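PDB 2ODA: HAD family phosphatase from Pseudomonas syringae pv. tomato, which is probably a phosphatase-like member of the haloacid dehalogenase superfamily, from a Pseudomonas-specific subfamily thought to have a novel biochemical function. Local coordinates for residues A132-W145 / E154-S166. Sequence-based numbering, arbitrary orientation.
Sequences ASCGPLCGLSPSQW and EQRRAQATLKLYS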
loop_
_atom_site.group_PDB
_atom_site.type_symbol
_atom_site.label_atom_id
_atom_site.label_comp_id
_atom_site.label_asym_id
_atom_site.label_seq_id
_atom_site.Cartn_x
_atom_site.Cartn_y
_atom_site.Cartn_z
ATOM N N ALA B 132 -1.968 -24.127 5.161
ATOM C CA ALA B 132 -1.298 -25.013 6.137
ATOM C C ALA B 132 -0.701 -26.311 5.563
ATOM O O ALA B 132 0.028 -27.016 6.259
ATOM C CB ALA B 132 -2.251 -25.338 7.262
ATOM N N SER B 133 -1.019 -26.637 4.320
ATOM C CA SER B 133 -0.640 -27.951 3.761
ATOM C C SER B 133 0.379 -27.894 2.646
ATOM O O SER B 133 1.236 -28.774 2.533
ATOM C CB SER B 133 -1.880 -28.687 3.235
ATOM O OG SER B 133 -2.814 -28.940 4.293
ATOM N N CYS B 134 0.237 -26.902 1.772
ATOM C CA CYS B 134 0.897 -26.978 0.463
ATOM C C CYS B 134 2.150 -26.110 0.329
ATOM O O CYS B 134 2.790 -26.112 -0.728
ATOM C CB CYS B 134 -0.103 -26.623 -0.658
ATOM S SG CYS B 134 -0.787 -24.999 -0.464
ATOM N N GLY B 135 2.528 -25.414 1.398
ATOM C CA GLY B 135 3.601 -24.416 1.320
ATOM C C GLY B 135 4.957 -24.947 1.751
ATOM O O GLY B 135 5.062 -26.113 2.143
ATOM N N PRO B 136 5.999 -24.083 1.737
ATOM C CA PRO B 136 7.367 -24.530 2.053
ATOM C C PRO B 136 7.610 -25.013 3.493
ATOM O O PRO B 136 8.551 -25.776 3.730
ATOM C CB PRO B 136 8.239 -23.286 1.721
ATOM C CG PRO B 136 7.318 -22.127 1.914
ATOM C CD PRO B 136 5.948 -22.641 1.434
ATOM N N LEU B 137 6.782 -24.594 4.452
ATOM C CA LEU B 137 6.927 -25.057 5.840
ATOM C C LEU B 137 6.575 -26.534 5.958
ATOM O O LEU B 137 7.054 -27.232 6.861
ATOM C CB LEU B 137 6.045 -24.263 6.789
ATOM C CG LEU B 137 6.465 -22.816 6.998
ATOM C CD1 LEU B 137 5.345 -22.046 7.693
ATOM C CD2 LEU B 137 7.745 -22.766 7.817
ATOM N N CYS B 138 5.730 -27.001 5.051
ATOM C CA CYS B 138 5.505 -28.436 4.889
ATOM C C CYS B 138 6.516 -29.021 3.880
ATOM O O CYS B 138 7.204 -29.988 4.184
ATOM C CB CYS B 138 4.048 -28.695 4.471
ATOM S SG CYS B 138 2.837 -28.008 5.661
ATOM N N GLY B 139 6.588 -28.440 2.687
ATOM C CA GLY B 139 7.641 -28.754 1.733
ATOM C C GLY B 139 7.637 -30.194 1.233
ATOM O O GLY B 139 8.686 -30.728 0.878
ATOM N N LEU B 140 6.471 -30.838 1.217
ATOM C CA LEU B 140 6.409 -32.205 0.727
ATOM C C LEU B 140 5.598 -32.291 -0.564
ATOM O O LEU B 140 4.529 -31.661 -0.691
ATOM C CB LEU B 140 5.836 -33.143 1.791
ATOM C CG LEU B 140 6.600 -33.299 3.114
ATOM C CD1 LEU B 140 5.838 -34.289 3.989
ATOM C CD2 LEU B 140 7.988 -33.806 2.836
ATOM N N SER B 141 6.105 -33.073 -1.517
ATOM C CA SER B 141 5.384 -33.309 -2.759
ATOM C C SER B 141 4.052 -33.993 -2.456
ATOM O O SER B 141 3.893 -34.570 -1.358
ATOM C CB SER B 141 6.245 -34.192 -3.694
ATOM O OG SER B 141 6.298 -35.524 -3.177
ATOM N N PRO B 142 3.107 -33.960 -3.417
ATOM C CA PRO B 142 1.873 -34.727 -3.235
ATOM C C PRO B 142 2.124 -36.184 -2.827
ATOM O O PRO B 142 1.492 -36.661 -1.887
ATOM C CB PRO B 142 1.195 -34.644 -4.608
ATOM C CG PRO B 142 1.672 -33.294 -5.148
ATOM C CD PRO B 142 3.099 -33.209 -4.701
ATOM N N SER B 143 3.069 -36.862 -3.485
ATOM C CA SER B 143 3.341 -38.263 -3.143
ATOM C C SER B 143 3.885 -38.415 -1.708
ATOM O O SER B 143 3.467 -39.324 -0.969
ATOM C CB SER B 143 4.262 -38.931 -4.177
ATOM O OG SER B 143 5.557 -38.337 -4.197
ATOM N N GLN B 144 4.774 -37.506 -1.307
ATOM C CA GLN B 144 5.348 -37.533 0.041
ATOM C C GLN B 144 4.292 -37.213 1.109
ATOM O O GLN B 144 4.232 -37.876 2.166
ATOM C CB GLN B 144 6.513 -36.546 0.157
ATOM C CG GLN B 144 7.742 -36.947 -0.661
ATOM C CD GLN B 144 8.806 -35.876 -0.649
ATOM O OE1 GLN B 144 8.504 -34.676 -0.736
ATOM N NE2 GLN B 144 10.071 -36.299 -0.536
ATOM N N TRP B 145 3.481 -36.191 0.832
ATOM C CA TRP B 145 2.372 -35.807 1.702
ATOM C C TRP B 145 1.388 -36.959 1.868
ATOM O O TRP B 145 0.928 -37.240 2.979
ATOM C CB TRP B 145 1.667 -34.570 1.140
ATOM C CG TRP B 145 0.594 -33.966 2.047
ATOM C CD1 TRP B 145 -0.765 -34.024 1.864
ATOM C CD2 TRP B 145 0.810 -33.168 3.224
ATOM N NE1 TRP B 145 -1.406 -33.330 2.876
ATOM C CE2 TRP B 145 -0.462 -32.787 3.712
ATOM C CE3 TRP B 145 1.970 -32.742 3.920
ATOM C CZ2 TRP B 145 -0.620 -32.008 4.875
ATOM C CZ3 TRP B 145 1.813 -31.976 5.068
ATOM C CH2 TRP B 145 0.526 -31.621 5.538
ATOM N N GLU B 154 -1.687 -34.121 10.186
ATOM C CA GLU B 154 -2.224 -33.216 11.209
ATOM C C GLU B 154 -1.105 -32.461 11.926
ATOM O O GLU B 154 -1.183 -31.243 12.103
ATOM C CB GLU B 154 -3.089 -33.982 12.211
ATOM C CG GLU B 154 -3.665 -33.119 13.332
ATOM C CD GLU B 154 -4.492 -31.968 12.782
ATOM O OE1 GLU B 154 -4.165 -30.795 13.081
ATOM O OE2 GLU B 154 -5.453 -32.241 12.031
ATOM N N GLN B 155 -0.067 -33.183 12.347
ATOM C CA GLN B 155 1.054 -32.551 13.047
ATOM C C GLN B 155 1.690 -31.440 12.189
ATOM O O GLN B 155 1.939 -30.354 12.682
ATOM C CB GLN B 155 2.099 -33.591 13.506
ATOM C CG GLN B 155 3.114 -33.030 14.490
ATOM C CD GLN B 155 3.923 -34.112 15.232
ATOM O OE1 GLN B 155 3.892 -35.286 14.874
ATOM N NE2 GLN B 155 4.657 -33.705 16.257
ATOM N N ARG B 156 1.936 -31.721 10.910
ATOM C CA ARG B 156 2.580 -30.744 10.020
ATOM C C ARG B 156 1.713 -29.510 9.728
ATOM O O ARG B 156 2.245 -28.400 9.659
ATOM C CB ARG B 156 3.068 -31.424 8.725
ATOM C CG ARG B 156 4.357 -32.244 8.997
ATOM C CD ARG B 156 4.692 -33.222 7.868
ATOM N NE ARG B 156 5.927 -33.992 8.161
ATOM C CZ ARG B 156 6.012 -34.945 9.088
ATOM N NH1 ARG B 156 4.966 -35.255 9.849
ATOM N NH2 ARG B 156 7.158 -35.577 9.283
ATOM N N ARG B 157 0.407 -29.719 9.551
ATOM C CA ARG B 157 -0.548 -28.625 9.396
ATOM C C ARG B 157 -0.573 -27.746 10.645
ATOM O O ARG B 157 -0.496 -26.526 10.543
ATOM C CB ARG B 157 -1.958 -29.167 9.186
ATOM C CG ARG B 157 -2.283 -29.638 7.778
ATOM C CD ARG B 157 -3.823 -29.724 7.604
ATOM N NE ARG B 157 -4.456 -30.674 8.536
ATOM C CZ ARG B 157 -4.624 -31.974 8.293
ATOM N NH1 ARG B 157 -4.237 -32.496 7.122
ATOM N NH2 ARG B 157 -5.192 -32.748 9.223
ATOM N N ALA B 158 -0.676 -28.368 11.819
ATOM C CA ALA B 158 -0.675 -27.633 13.073
ATOM C C ALA B 158 0.621 -26.816 13.274
ATOM O O ALA B 158 0.576 -25.669 13.711
ATOM C CB ALA B 158 -0.942 -28.589 14.257
ATOM N N GLN B 159 1.776 -27.396 12.931
ATOM C CA GLN B 159 3.055 -26.676 13.048
ATOM C C GLN B 159 3.119 -25.465 12.117
ATOM O O GLN B 159 3.481 -24.364 12.559
ATOM C CB GLN B 159 4.255 -27.600 12.801
ATOM C CG GLN B 159 4.482 -28.498 13.981
ATOM C CD GLN B 159 5.396 -29.683 13.697
ATOM O OE1 GLN B 159 5.744 -29.979 12.539
ATOM N NE2 GLN B 159 5.767 -30.384 14.760
ATOM N N ALA B 160 2.778 -25.674 10.847
ATOM C CA ALA B 160 2.690 -24.577 9.852
ATOM C C ALA B 160 1.702 -23.484 10.256
ATOM O O ALA B 160 1.992 -22.297 10.078
ATOM C CB ALA B 160 2.306 -25.123 8.475
ATOM N N THR B 161 0.544 -23.900 10.774
ATOM C CA THR B 161 -0.520 -22.987 11.229
ATOM C C THR B 161 -0.022 -22.068 12.353
ATOM O O THR B 161 -0.222 -20.841 12.315
ATOM C CB THR B 161 -1.821 -23.772 11.644
ATOM O OG1 THR B 161 -2.354 -24.458 10.503
ATOM C CG2 THR B 161 -2.888 -22.821 12.186
ATOM N N LEU B 162 0.662 -22.638 13.338
ATOM C CA LEU B 162 1.203 -21.805 14.397
ATOM C C LEU B 162 2.275 -20.797 13.949
ATOM O O LEU B 162 2.256 -19.662 14.384
ATOM C CB LEU B 162 1.653 -22.646 15.599
ATOM C CG LEU B 162 0.498 -23.363 16.320
ATOM C CD1 LEU B 162 1.068 -24.078 17.547
ATOM C CD2 LEU B 162 -0.603 -22.391 16.738
ATOM N N LYS B 163 3.203 -21.228 13.100
ATOM C CA LYS B 163 4.207 -20.352 12.494
ATOM C C LYS B 163 3.574 -19.224 11.685
ATOM O O LYS B 163 3.987 -18.069 11.785
ATOM C CB LYS B 163 5.172 -21.185 11.633
ATOM C CG LYS B 163 6.126 -22.025 12.532
ATOM C CD LYS B 163 6.936 -23.002 11.703
ATOM C CE LYS B 163 7.710 -24.001 12.582
ATOM N NZ LYS B 163 8.456 -24.934 11.691
ATOM N N LEU B 164 2.547 -19.544 10.906
ATOM C CA LEU B 164 1.898 -18.492 10.128
ATOM C C LEU B 164 1.165 -17.504 11.036
ATOM O O LEU B 164 1.270 -16.319 10.828
ATOM C CB LEU B 164 1.003 -19.072 9.029
ATOM C CG LEU B 164 1.751 -19.881 7.940
ATOM C CD1 LEU B 164 0.833 -20.374 6.865
ATOM C CD2 LEU B 164 2.930 -19.076 7.337
ATOM N N TYR B 165 0.482 -17.977 12.074
ATOM C CA TYR B 165 -0.165 -17.031 13.008
ATOM C C TYR B 165 0.880 -16.176 13.744
ATOM O O TYR B 165 0.647 -14.984 14.001
ATOM C CB TYR B 165 -1.064 -17.754 14.006
ATOM C CG TYR B 165 -2.424 -18.097 13.449
ATOM C CD1 TYR B 165 -3.211 -17.109 12.836
ATOM C CD2 TYR B 165 -2.938 -19.399 13.551
ATOM C CE1 TYR B 165 -4.436 -17.396 12.327
ATOM C CE2 TYR B 165 -4.188 -19.705 13.031
ATOM C CZ TYR B 165 -4.940 -18.687 12.442
ATOM O OH TYR B 165 -6.190 -18.954 11.941
ATOM N N SER B 166 2.032 -16.781 14.056
ATOM C CA SER B 166 3.118 -16.060 14.716
ATOM C C SER B 166 3.632 -14.893 13.888
ATOM O O SER B 166 4.007 -13.862 14.445
ATOM C CB SER B 166 4.285 -16.985 15.052
ATOM O OG SER B 166 3.883 -17.852 16.105
HETATM O O HOH W 1 -4.052 -31.250 4.400
HETATM O O HOH W 2 4.922 -28.136 9.314
#
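The hydroxyl of S133 joins the two segments through a water: OG lies 2.6 Å from the water oxygen, which accepts a bond from R157 NH1, and OG is also hydrogen-bonded to the backbone O of D174. R157 passes its CD 3.5 Å from S133 OG, and the bend at chi3 (-61°) beyond it directs the guanidinium to the water; its NH2 meets E154 OE2 at 2.9 Å in a salt bridge, from above the carboxylate plane. A132 also packs on the helix, its O receiving a CA-H...O contact from R157 CA and its CB 3.4 Å from T161 OG1. That hydroxyl turns back to R157 O, which thus accepts from both OG1 and N of T161. W145 presents its six-membered ring, with R157 CG at the edge near its plane and R156 CB 3.9 Å from CZ3. The side chains of L137 and L164 run past each other in opposite directions, CD1 of L137 3.8 Å from CD2 of L164; CD2 of L137 meets CD of K163. C138 SG lies 4.1 Å from A160 CB in an apolar contact. No direct hydrogen bond crosses the contact. The loop after strand 127-131 thus packs on helix 150-167, which leads to neighbouring parallel strand 171-173: a beta-alpha-beta crossover of the Rossmann-like HAD core.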